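Beta-N-acetylglucosaminidase (Thermotoga maritima, PDB 3WO8) probably hydrolyses terminal non-reducing N-acetyl-D-hexosamine residues from N-acetyl-beta-D-hexosaminides, as a beta-N-acetylglucosaminidase of glycosyl hydrolase family 3. Local coordinates at residues F59-F62 with L63-G67; D146-I149 with V150-G154; H153-R156 with A157-Y161; L234-K237 with I238-V242; V333-L336 with A337-M341. All coordinates share one frame; numbering follows the deposited sequence.

Interaction 1: residues F59-F62 with L63-G67; sequences FMSF and LSKEG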
loop_
_atom_site.group_PDB
_atom_site.type_symbol
_atom_site.label_atom_id
_atom_site.label_comp_id
_atom_site.label_asym_id
_atom_site.label_seq_id
_atom_site.Cartn_x
_atom_site.Cartn_y
_atom_site.Cartn_z
ATOM N N PHE B 59 12.957 -6.868 -8.861
ATOM C CA PHE B 59 13.690 -7.727 -7.950
ATOM C C PHE B 59 12.927 -9.025 -7.766
ATOM O O PHE B 59 13.500 -10.071 -7.776
ATOM C CB PHE B 59 13.946 -6.991 -6.616
ATOM C CG PHE B 59 15.071 -7.562 -5.761
ATOM C CD1 PHE B 59 15.882 -8.599 -6.196
ATOM C CD2 PHE B 59 15.298 -7.035 -4.506
ATOM C CE1 PHE B 59 16.869 -9.103 -5.384
ATOM C CE2 PHE B 59 16.294 -7.506 -3.698
ATOM C CZ PHE B 59 17.082 -8.548 -4.131
ATOM N N MET B 60 11.617 -8.967 -7.625
ATOM C CA MET B 60 10.830 -10.189 -7.374
ATOM C C MET B 60 10.791 -11.015 -8.649
ATOM O O MET B 60 10.816 -12.224 -8.622
ATOM C CB MET B 60 9.394 -9.823 -6.957
ATOM C CG MET B 60 9.261 -9.243 -5.560
ATOM S SD MET B 60 9.571 -10.551 -4.372
ATOM C CE MET B 60 9.146 -9.742 -2.845
ATOM N N SER B 61 10.681 -10.349 -9.783
ATOM C CA SER B 61 10.729 -11.039 -11.053
ATOM C C SER B 61 12.042 -11.793 -11.248
ATOM O O SER B 61 12.058 -12.909 -11.719
ATOM C CB SER B 61 10.629 -10.038 -12.184
ATOM O OG SER B 61 10.676 -10.717 -13.406
ATOM N N PHE B 62 13.144 -11.137 -10.923
ATOM C CA PHE B 62 14.456 -11.754 -10.915
ATOM C C PHE B 62 14.511 -12.938 -9.943
ATOM O O PHE B 62 14.967 -14.012 -10.327
ATOM C CB PHE B 62 15.531 -10.716 -10.566
ATOM C CG PHE B 62 16.877 -11.304 -10.327
ATOM C CD1 PHE B 62 17.698 -11.638 -11.398
ATOM C CD2 PHE B 62 17.322 -11.548 -9.033
ATOM C CE1 PHE B 62 18.953 -12.190 -11.194
ATOM C CE2 PHE B 62 18.567 -12.112 -8.815
ATOM C CZ PHE B 62 19.387 -12.419 -9.902
ATOM N N LEU B 63 14.073 -12.767 -8.708
ATOM C CA LEU B 63 14.236 -13.850 -7.757
ATOM C C LEU B 63 13.430 -15.003 -8.257
ATOM O O LEU B 63 13.765 -16.188 -8.068
ATOM C CB LEU B 63 13.752 -13.467 -6.385
ATOM C CG LEU B 63 14.624 -12.401 -5.760
ATOM C CD1 LEU B 63 13.942 -11.760 -4.555
ATOM C CD2 LEU B 63 15.967 -13.005 -5.364
ATOM N N SER B 64 12.358 -14.664 -8.939
ATOM C CA SER B 64 11.411 -15.681 -9.312
ATOM C C SER B 64 12.025 -16.606 -10.358
ATOM O O SER B 64 11.994 -17.823 -10.213
ATOM C CB SER B 64 10.131 -15.033 -9.830
ATOM O OG SER B 64 9.132 -16.002 -9.989
ATOM N N LYS B 65 12.562 -16.004 -11.413
ATOM C CA LYS B 65 13.310 -16.709 -12.464
ATOM C C LYS B 65 14.562 -17.466 -11.971
ATOM O O LYS B 65 14.922 -18.454 -12.580
ATOM C CB LYS B 65 13.747 -15.725 -13.556
ATOM C CG LYS B 65 12.610 -15.137 -14.389
ATOM C CD LYS B 65 13.160 -14.447 -15.646
ATOM C CE LYS B 65 12.632 -13.030 -15.848
ATOM N NZ LYS B 65 11.196 -13.045 -16.244
ATOM N N GLU B 66 15.191 -16.993 -10.891
ATOM C CA GLU B 66 16.476 -17.515 -10.377
ATOM C C GLU B 66 16.395 -18.671 -9.411
ATOM O O GLU B 66 17.355 -19.382 -9.290
ATOM C CB GLU B 66 17.271 -16.422 -9.627
ATOM C CG GLU B 66 18.210 -15.598 -10.489
ATOM C CD GLU B 66 19.382 -16.392 -11.054
ATOM O OE1 GLU B 66 19.750 -16.138 -12.225
ATOM O OE2 GLU B 66 19.938 -17.253 -10.335
ATOM N N GLY B 67 15.306 -18.816 -8.670
ATOM C CA GLY B 67 15.236 -19.881 -7.680
ATOM C C GLY B 67 14.182 -19.806 -6.583
ATOM O O GLY B 67 13.111 -19.212 -6.721
#

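Interaction 2: residues D146-I149 with V150-G154; sequences DPKI and VAEHG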
loop_
_atom_site.group_PDB
_atom_site.type_symbol
_atom_site.label_atom_id
_atom_site.label_comp_id
_atom_site.label_asym_id
_atom_site.label_seq_id
_atom_site.Cartn_x
_atom_site.Cartn_y
_atom_site.Cartn_z
ATOM N N ASP B 146 3.552 -7.836 31.044
ATOM C CA ASP B 146 3.098 -9.125 31.566
ATOM C C ASP B 146 3.361 -10.206 30.529
ATOM O O ASP B 146 2.762 -10.182 29.472
ATOM C CB ASP B 146 1.604 -9.064 31.916
ATOM C CG ASP B 146 1.029 -10.414 32.325
ATOM O OD1 ASP B 146 1.782 -11.404 32.452
ATOM O OD2 ASP B 146 -0.197 -10.488 32.531
ATOM N N PRO B 147 4.240 -11.179 30.838
ATOM C CA PRO B 147 4.611 -12.218 29.852
ATOM C C PRO B 147 3.486 -13.120 29.385
ATOM O O PRO B 147 3.582 -13.716 28.314
ATOM C CB PRO B 147 5.636 -13.073 30.614
ATOM C CG PRO B 147 6.171 -12.185 31.673
ATOM C CD PRO B 147 4.986 -11.355 32.098
ATOM N N LYS B 148 2.477 -13.265 30.236
ATOM C CA LYS B 148 1.274 -14.039 29.943
ATOM C C LYS B 148 0.689 -13.480 28.642
ATOM O O LYS B 148 0.540 -14.200 27.638
ATOM C CB LYS B 148 0.272 -13.863 31.100
ATOM C CG LYS B 148 -0.709 -15.001 31.342
ATOM C CD LYS B 148 -0.456 -15.636 32.711
ATOM C CE LYS B 148 0.821 -16.475 32.692
ATOM N NZ LYS B 148 1.650 -16.283 33.905
ATOM N N ILE B 149 0.428 -12.168 28.689
ATOM C CA ILE B 149 -0.175 -11.410 27.606
ATOM C C ILE B 149 0.652 -11.476 26.314
ATOM O O ILE B 149 0.141 -11.729 25.191
ATOM C CB ILE B 149 -0.357 -9.965 28.063
ATOM C CG1 ILE B 149 -1.479 -9.908 29.104
ATOM C CG2 ILE B 149 -0.724 -9.080 26.889
ATOM C CD1 ILE B 149 -1.580 -8.583 29.839
ATOM N N VAL B 150 1.945 -11.289 26.488
ATOM C CA VAL B 150 2.881 -11.358 25.371
ATOM C C VAL B 150 2.817 -12.735 24.691
ATOM O O VAL B 150 2.893 -12.854 23.456
ATOM C CB VAL B 150 4.328 -11.088 25.828
ATOM C CG1 VAL B 150 5.272 -11.026 24.626
ATOM C CG2 VAL B 150 4.408 -9.815 26.672
ATOM N N ALA B 151 2.674 -13.775 25.502
ATOM C CA ALA B 151 2.623 -15.133 24.989
ATOM C C ALA B 151 1.426 -15.297 24.086
ATOM O O ALA B 151 1.542 -15.760 22.939
ATOM C CB ALA B 151 2.551 -16.118 26.136
ATOM N N GLU B 152 0.269 -14.914 24.612
ATOM C CA GLU B 152 -0.965 -15.035 23.871
ATOM C C GLU B 152 -0.860 -14.274 22.576
ATOM O O GLU B 152 -1.002 -14.844 21.499
ATOM C CB GLU B 152 -2.147 -14.546 24.700
ATOM C CG GLU B 152 -2.838 -15.675 25.471
ATOM C CD GLU B 152 -3.105 -15.324 26.933
ATOM O OE1 GLU B 152 -2.864 -16.181 27.823
ATOM O OE2 GLU B 152 -3.537 -14.184 27.194
ATOM N N HIS B 153 -0.559 -12.987 22.665
ATOM C CA HIS B 153 -0.538 -12.195 21.450
ATOM C C HIS B 153 0.470 -12.756 20.445
ATOM O O HIS B 153 0.167 -12.870 19.243
ATOM C CB HIS B 153 -0.302 -10.751 21.781
ATOM C CG HIS B 153 -1.489 -10.096 22.403
ATOM N ND1 HIS B 153 -1.752 -10.164 23.752
ATOM C CD2 HIS B 153 -2.484 -9.352 21.866
ATOM C CE1 HIS B 153 -2.848 -9.475 24.022
ATOM N NE2 HIS B 153 -3.314 -8.974 22.895
ATOM N N GLY B 154 1.625 -13.189 20.946
ATOM C CA GLY B 154 2.653 -13.751 20.090
ATOM C C GLY B 154 2.212 -14.947 19.261
ATOM O O GLY B 154 2.590 -15.101 18.052
#

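Interaction 3: residues H153-R156 with A157-Y161; sequences HGAR and ACEGY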
loop_
_atom_site.group_PDB
_atom_site.type_symbol
_atom_site.label_atom_id
_atom_site.label_comp_id
_atom_site.label_asym_id
_atom_site.label_seq_id
_atom_site.Cartn_x
_atom_site.Cartn_y
_atom_site.Cartn_z
ATOM N N HIS B 153 -0.559 -12.987 22.665
ATOM C CA HIS B 153 -0.538 -12.195 21.450
ATOM C C HIS B 153 0.470 -12.756 20.445
ATOM O O HIS B 153 0.167 -12.870 19.243
ATOM C CB HIS B 153 -0.302 -10.751 21.781
ATOM C CG HIS B 153 -1.489 -10.096 22.403
ATOM N ND1 HIS B 153 -1.752 -10.164 23.752
ATOM C CD2 HIS B 153 -2.484 -9.352 21.866
ATOM C CE1 HIS B 153 -2.848 -9.475 24.022
ATOM N NE2 HIS B 153 -3.314 -8.974 22.895
ATOM N N GLY B 154 1.625 -13.189 20.946
ATOM C CA GLY B 154 2.653 -13.751 20.090
ATOM C C GLY B 154 2.212 -14.947 19.261
ATOM O O GLY B 154 2.590 -15.101 18.052
ATOM N N ALA B 155 1.435 -15.820 19.902
ATOM C CA ALA B 155 1.047 -17.058 19.236
ATOM C C ALA B 155 -0.068 -16.729 18.294
ATOM O O ALA B 155 -0.030 -17.130 17.130
ATOM C CB ALA B 155 0.632 -18.140 20.218
ATOM N N ARG B 156 -1.020 -15.932 18.764
ATOM C CA ARG B 156 -2.076 -15.442 17.849
ATOM C C ARG B 156 -1.468 -14.786 16.597
ATOM O O ARG B 156 -1.928 -15.014 15.478
ATOM C CB ARG B 156 -3.001 -14.456 18.556
ATOM C CG ARG B 156 -3.673 -15.014 19.809
ATOM C CD ARG B 156 -5.059 -15.605 19.594
ATOM N NE ARG B 156 -5.188 -16.447 18.399
ATOM C CZ ARG B 156 -6.326 -16.561 17.691
ATOM N NH1 ARG B 156 -7.440 -15.897 18.050
ATOM N NH2 ARG B 156 -6.359 -17.328 16.605
ATOM N N ALA B 157 -0.401 -14.017 16.795
ATOM C CA ALA B 157 0.259 -13.332 15.705
ATOM C C ALA B 157 0.907 -14.300 14.757
ATOM O O ALA B 157 0.813 -14.173 13.523
ATOM C CB ALA B 157 1.310 -12.399 16.257
ATOM N N CYS B 158 1.591 -15.280 15.331
ATOM C CA CYS B 158 2.245 -16.252 14.485
ATOM C C CYS B 158 1.181 -17.010 13.682
ATOM O O CYS B 158 1.336 -17.211 12.467
ATOM C CB CYS B 158 3.125 -17.171 15.314
ATOM S SG CYS B 158 4.628 -16.398 15.978
ATOM N N GLU B 159 0.090 -17.385 14.349
ATOM C CA GLU B 159 -1.032 -18.060 13.683
ATOM C C GLU B 159 -1.551 -17.218 12.527
ATOM O O GLU B 159 -1.703 -17.721 11.402
ATOM C CB GLU B 159 -2.187 -18.312 14.662
ATOM C CG GLU B 159 -1.933 -19.420 15.690
ATOM C CD GLU B 159 -2.839 -19.349 16.924
ATOM O OE1 GLU B 159 -3.868 -18.627 16.890
ATOM O OE2 GLU B 159 -2.506 -20.013 17.937
ATOM N N GLY B 160 -1.806 -15.933 12.820
ATOM C CA GLY B 160 -2.262 -14.968 11.806
ATOM C C GLY B 160 -1.375 -14.946 10.567
ATOM O O GLY B 160 -1.837 -15.144 9.434
ATOM N N TYR B 161 -0.080 -14.755 10.782
ATOM C CA TYR B 161 0.837 -14.652 9.670
ATOM C C TYR B 161 0.872 -15.954 8.876
ATOM O O TYR B 161 1.026 -15.952 7.659
ATOM C CB TYR B 161 2.249 -14.322 10.158
ATOM C CG TYR B 161 2.507 -12.891 10.603
ATOM C CD1 TYR B 161 2.516 -11.838 9.690
ATOM C CD2 TYR B 161 2.786 -12.589 11.943
ATOM C CE1 TYR B 161 2.763 -10.524 10.108
ATOM C CE2 TYR B 161 3.021 -11.271 12.368
ATOM C CZ TYR B 161 3.011 -10.241 11.444
ATOM O OH TYR B 161 3.280 -8.946 11.836
#

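Interaction 4: residues L234-K237 with I238-V242; sequences LSEK and IITDV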
loop_
_atom_site.group_PDB
_atom_site.type_symbol
_atom_site.label_atom_id
_atom_site.label_comp_id
_atom_site.label_asym_id
_atom_site.label_seq_id
_atom_site.Cartn_x
_atom_site.Cartn_y
_atom_site.Cartn_z
ATOM N N LEU B 234 25.732 -16.562 19.625
ATOM C CA LEU B 234 26.913 -17.431 19.444
ATOM C C LEU B 234 27.112 -18.530 20.532
ATOM O O LEU B 234 28.127 -19.264 20.515
ATOM C CB LEU B 234 28.145 -16.542 19.353
ATOM C CG LEU B 234 28.110 -15.426 18.292
ATOM C CD1 LEU B 234 29.060 -14.315 18.688
ATOM C CD2 LEU B 234 28.485 -15.952 16.912
ATOM N N SER B 235 26.118 -18.646 21.426
ATOM C CA SER B 235 26.110 -19.565 22.581
ATOM C C SER B 235 25.459 -20.923 22.290
ATOM O O SER B 235 24.236 -20.976 22.118
ATOM C CB SER B 235 25.348 -18.900 23.736
ATOM O OG SER B 235 24.891 -19.826 24.717
ATOM N N GLU B 236 26.252 -22.015 22.283
ATOM C CA GLU B 236 25.691 -23.403 22.221
ATOM C C GLU B 236 24.907 -23.762 23.508
ATOM O O GLU B 236 23.932 -24.505 23.455
ATOM C CB GLU B 236 26.728 -24.492 21.786
ATOM C CG GLU B 236 27.462 -25.283 22.876
ATOM C CD GLU B 236 26.657 -26.429 23.505
ATOM O OE1 GLU B 236 26.164 -27.329 22.786
ATOM O OE2 GLU B 236 26.540 -26.451 24.750
ATOM N N LYS B 237 25.270 -23.177 24.637
ATOM C CA LYS B 237 24.428 -23.290 25.817
ATOM C C LYS B 237 23.032 -22.729 25.650
ATOM O O LYS B 237 22.136 -23.142 26.370
ATOM C CB LYS B 237 25.061 -22.624 27.035
ATOM C CG LYS B 237 26.072 -23.513 27.730
ATOM C CD LYS B 237 26.729 -22.860 28.937
ATOM C CE LYS B 237 28.000 -23.620 29.327
ATOM N NZ LYS B 237 28.959 -22.747 30.047
ATOM N N ILE B 238 22.831 -21.775 24.743
ATOM C CA ILE B 238 21.498 -21.173 24.561
ATOM C C ILE B 238 20.824 -21.781 23.328
ATOM O O ILE B 238 19.769 -22.364 23.402
ATOM C CB ILE B 238 21.579 -19.637 24.507
ATOM C CG1 ILE B 238 21.988 -19.104 25.878
ATOM C CG2 ILE B 238 20.239 -19.011 24.141
ATOM C CD1 ILE B 238 22.383 -17.652 25.886
ATOM N N ILE B 239 21.464 -21.711 22.187
ATOM C CA ILE B 239 20.850 -22.270 20.987
ATOM C C ILE B 239 20.642 -23.809 21.057
ATOM O O ILE B 239 19.564 -24.294 20.744
ATOM C CB ILE B 239 21.656 -21.892 19.728
ATOM C CG1 ILE B 239 21.646 -20.360 19.553
ATOM C CG2 ILE B 239 21.108 -22.619 18.507
ATOM C CD1 ILE B 239 22.312 -19.859 18.283
ATOM N N THR B 240 21.659 -24.585 21.440
ATOM C CA THR B 240 21.442 -26.022 21.638
ATOM C C THR B 240 20.798 -26.390 22.990
ATOM O O THR B 240 19.799 -27.102 23.038
ATOM C CB THR B 240 22.709 -26.827 21.455
ATOM O OG1 THR B 240 23.022 -26.848 20.066
ATOM C CG2 THR B 240 22.473 -28.266 21.912
ATOM N N ASP B 241 21.341 -25.910 24.090
ATOM C CA ASP B 241 20.876 -26.425 25.381
ATOM C C ASP B 241 19.509 -25.890 25.774
ATOM O O ASP B 241 18.597 -26.677 25.996
ATOM C CB ASP B 241 21.949 -26.274 26.494
ATOM C CG ASP B 241 23.277 -27.038 26.153
ATOM O OD1 ASP B 241 23.302 -27.975 25.315
ATOM O OD2 ASP B 241 24.319 -26.668 26.707
ATOM N N VAL B 242 19.339 -24.576 25.835
ATOM C CA VAL B 242 18.007 -24.021 26.171
ATOM C C VAL B 242 16.938 -24.119 25.048
ATOM O O VAL B 242 15.743 -24.245 25.350
ATOM C CB VAL B 242 18.088 -22.576 26.677
ATOM C CG1 VAL B 242 18.388 -21.647 25.531
ATOM C CG2 VAL B 242 16.786 -22.141 27.327
#

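Interaction 5: residues V333-L336 with A337-M341; sequences VGFL and ADVSM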
loop_
_atom_site.group_PDB
_atom_site.type_symbol
_atom_site.label_atom_id
_atom_site.label_comp_id
_atom_site.label_asym_id
_atom_site.label_seq_id
_atom_site.Cartn_x
_atom_site.Cartn_y
_atom_site.Cartn_z
ATOM N N VAL B 333 4.356 -9.658 -7.006
ATOM C CA VAL B 333 4.344 -8.417 -7.749
ATOM C C VAL B 333 5.262 -8.469 -9.024
ATOM O O VAL B 333 5.081 -7.741 -10.025
ATOM C CB VAL B 333 4.647 -7.344 -6.687
ATOM C CG1 VAL B 333 6.044 -6.831 -6.780
ATOM C CG2 VAL B 333 3.607 -6.264 -6.713
ATOM N N GLY B 334 6.191 -9.414 -9.000
ATOM C CA GLY B 334 7.038 -9.740 -10.133
ATOM C C GLY B 334 6.336 -9.864 -11.483
ATOM O O GLY B 334 6.906 -9.468 -12.542
ATOM N N PHE B 335 5.113 -10.404 -11.479
ATOM C CA PHE B 335 4.457 -10.596 -12.770
ATOM C C PHE B 335 4.206 -9.246 -13.390
ATOM O O PHE B 335 4.112 -9.125 -14.619
ATOM C CB PHE B 335 3.191 -11.460 -12.698
ATOM C CG PHE B 335 1.946 -10.769 -12.156
ATOM C CD1 PHE B 335 1.753 -10.609 -10.791
ATOM C CD2 PHE B 335 0.934 -10.359 -13.018
ATOM C CE1 PHE B 335 0.611 -10.001 -10.294
ATOM C CE2 PHE B 335 -0.213 -9.749 -12.531
ATOM C CZ PHE B 335 -0.378 -9.582 -11.170
ATOM N N LEU B 336 4.125 -8.206 -12.549
ATOM C CA LEU B 336 3.771 -6.938 -13.093
ATOM C C LEU B 336 4.964 -6.416 -13.936
ATOM O O LEU B 336 4.798 -5.788 -14.969
ATOM C CB LEU B 336 3.281 -5.986 -11.992
ATOM C CG LEU B 336 1.886 -6.378 -11.523
ATOM C CD1 LEU B 336 1.455 -5.724 -10.221
ATOM C CD2 LEU B 336 0.848 -6.079 -12.588
ATOM N N ALA B 337 6.174 -6.703 -13.505
ATOM C CA ALA B 337 7.339 -6.409 -14.355
ATOM C C ALA B 337 7.188 -7.042 -15.718
ATOM O O ALA B 337 7.387 -6.395 -16.753
ATOM C CB ALA B 337 8.617 -6.901 -13.693
ATOM N N ASP B 338 6.804 -8.309 -15.726
ATOM C CA ASP B 338 6.747 -9.048 -16.974
ATOM C C ASP B 338 5.657 -8.505 -17.808
ATOM O O ASP B 338 5.854 -8.318 -19.030
ATOM C CB ASP B 338 6.504 -10.538 -16.752
ATOM C CG ASP B 338 7.575 -11.181 -15.947
ATOM O OD1 ASP B 338 8.764 -10.893 -16.181
ATOM O OD2 ASP B 338 7.231 -11.966 -15.068
ATOM N N VAL B 339 4.506 -8.249 -17.176
ATOM C CA VAL B 339 3.380 -7.699 -17.913
ATOM C C VAL B 339 3.800 -6.404 -18.579
ATOM O O VAL B 339 3.437 -6.139 -19.709
ATOM C CB VAL B 339 2.194 -7.441 -16.993
ATOM C CG1 VAL B 339 1.126 -6.625 -17.708
ATOM C CG2 VAL B 339 1.617 -8.759 -16.548
ATOM N N SER B 340 4.616 -5.608 -17.892
ATOM C CA SER B 340 4.983 -4.309 -18.417
ATOM C C SER B 340 5.929 -4.470 -19.580
ATOM O O SER B 340 5.737 -3.829 -20.638
ATOM C CB SER B 340 5.620 -3.429 -17.353
ATOM O OG SER B 340 5.130 -3.769 -16.061
ATOM N N MET B 341 6.950 -5.310 -19.371
ATOM C CA MET B 341 7.913 -5.624 -20.425
ATOM C C MET B 341 7.211 -6.018 -21.722
ATOM O O MET B 341 7.453 -5.439 -22.785
ATOM C CB MET B 341 8.841 -6.768 -20.006
ATOM C CG MET B 341 9.970 -7.024 -21.023
ATOM S SD MET B 341 11.098 -5.619 -21.313
ATOM C CE MET B 341 10.815 -4.972 -22.951
#

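Interaction 1: residues F59-F62 with L63-G67
Phe59 offers Leu63, one turn further along the helix, both a carbonyl and a ring. Its O takes the Leu63 N-H at 2.9 Å, and Leu63 CD1 stands over one face of the ring, toward the rim, 4.3 Å from the centroid of Phe59. Leu63 CD2 touches both rings, 4.0 Å from Phe59 CE1 and also near Phe62 CD2. Met60 takes part chiefly through its O, which accepts from Ser64 N. Ser61 O receives Lys65 N in a nearly straight bond (176°), while Ser61 OG makes a weak hydrogen bond to Asp338 OD1, with Lys65 NZ close by. Phe62 has CG anti to its backbone N (chi1 171°), which carries the ring to where Glu66 can reach it. The bent Glu66 chain lays CG over a face of that ring, 3.8 Å from the Phe62 centroid, in a CH-pi contact; carboxylate and ring planes differ by 26°. After Glu66 the helix ends at Gly67, whose positive phi suits glycine. Helix 53-66 links the parallel strands 42-45 and 70-72, with Phe59, Met60 and Leu63 on their side chains: a right-handed beta-alpha-beta crossover of the TIM barrel.

Interaction 2: residues D146-I149 with V150-G154
Ile149 O is held by two donors of one residue: His153 N at 2.9 Å, the usual helical bond, and His153 ND1 at 2.8 Å from the ring. The backbone N-H comes nearly straight on, whereas ND1 stands 46° above the carbonyl plane; the carbonyl O itself lies in the imidazole plane. This works because His153 CG is anti to its carbonyl carbon (chi1 -73°), turning the ring back along the helix to lie side by side with Ile149, whose CG2 is 3.5 Å from ND1. The far nitrogen, NE2, bonds Asn98 O, and the ring meets that of Tyr143. An alanine here is likely to leave Asn98 O without this donor and open a gap beside Ile149 CG2 and Tyr143. These residues begin helix 147-164, an outer helix of the TIM barrel, and Asp146 is its N-cap: OD1 accepts Lys148 N at 3.0 Å, met from above the carboxylate plane, and Asp146 O receives Val150 N. Val150 CG2 rests 3.3 Å from Asp146 O. On the side of helix 203-211, Pro147 packs on Leu203 and Val150 on Pro204, while His153 meets Pro100 and Thr103 of helix 100-117.

Interaction 3: residues H153-R156 with A157-Y161
Arg156 and Glu159 form the charged contact of this turn, three residues apart. The guanidinium approaches side-on and gives two N-H groups to one oxygen: Arg156 NH2 to Glu159 OE1 at 2.8 Å, nearly along the C-O axis, and Arg156 NE to the same OE1 at 3.0 Å, from the syn side. OE1 lies close to the guanidinium plane, yet the two flat groups are turned 56° apart, which fits a grip on a single oxygen. Bends at chi2 (-94°) and chi3 (43°) curl the arginine toward its partner. Both charges have second mates: Arg156 NH1 pairs with Asp101, and Glu159 OE2 with Arg211. A leucine in place of Glu159 would probably leave Arg211 without this counter-charge and free the NE edge of Arg156 to turn about its link to Asp101. The backbone bonds are regular, Glu159 N reaching Ala155 O at 2.8 Å. In the apolar packing, small residues form the buried flank: Ala155 and Cys158 face Val208, Cys158 also meets Ile170 of strand 167-173, and Ala157 meets Ser107. The two salt bridges reach across to helices 100-117 and 203-211, neighbours of helix 147-164 in the outer helical layer of the TIM barrel.

Interaction 4: residues L234-K237 with I238-V242
Ser235 reaches forward over the first turn to Ile238. Its CB lies 3.9 Å from Ile238 CD1; OG, anti to the backbone N (chi1 160°), ends 2.8 Å from Ile238 N and 3.2 Å from Ile238 CG1. The N-H to OG bond is bent and weak, but it is the N-cap bond of helix 236-247, and OG is also hydrogen-bonded to Asp228. Ser235 O is shared by two donors: Ile239 N comes nearly straight on at 2.9 Å, while Ile238 N stands well above the carbonyl plane. Beyond the cap the helix widens into a pi-type turn. Glu236 O takes Asp241 N, five residues on, at 3.0 Å, with only a weak bond from Thr240 N, and Lys237 O likewise accepts Val242 N. The widened turn sets Asp241 near Glu236, whose chain folds back at chi2 (79°) so that OE1 lies 3.7 Å from Thr240 CB. Glu236 OE2 and Asp241 OD2 stand 3.0 Å apart, carboxylate planes 75° from each other, a like-charge approach that may favour protonation of one of them. Thr240 OG1 turns to another helix and bonds Ala279 O. Glu236 and Ile239 also touch Ala279, so this face lies on helix 269-279, while Ile238 and Val242 pack on Phe173 of strand 167-173.

Interaction 5: residues V333-L336 with A337-M341
Phe335 and Val339 run side by side, pointing the same way, one turn apart. They touch where Val339 CG2 comes obliquely to the ring, 3.9 Å from Phe335 CD2. Phe335 CG sits between its backbone N and carbonyl carbon (chi1 77°), which brings the ring over its neighbour Leu336, whose CG lies beneath the centre of one face. Val339 CG2 also rests on the backbone, 3.2 Å from Phe335 O, and that oxygen accepts Val339 N at 2.7 Å. Leu336 O takes Ser340 N; Ser340 OG leans to the same carbonyl, but is modelled so close that little can rest on it. Asp338 faces helix 53-66, with its OD2 3.6 Å from Gly334 O. Ala337 packs on Ser61 and Leu336 on Met57 of the same helix. The aromatic side meets the second subunit: Arg105 of that subunit makes a cation-pi contact with Phe335, Phe95 of that subunit packs on Val339, and Asn98 of that subunit bonds Val339 O. In chain order, helix 334-342 leads from the TIM barrel to strand 345-347 of the mixed C-terminal sheet, a connecting helix between two domains, built into the dimer interface.

In the fold
Interactions 1 and 5 touch, centres 11 Å apart: Asp338 OD1 lies 3.2 Å from Lys65 NZ in a long, weak ion pair, joining the connecting helix to the barrel. Interactions 2 and 3 are successive turns of helix 147-164, sharing His153 and Gly154, with centres 10 Å apart. Interaction 4 stands about 24 Å from interaction 2, centre to centre. Interactions 2 and 4 start barrel helices, so they lie toward the C-terminal ends of the barrel strands, where TIM-barrel active sites open; interaction 1 ends a helix, at the opposite rim. Asn98 bonds His153 of its own chain and Val339 of the other subunit, which probably puts interaction 2 one residue from interaction 5 across the dimer.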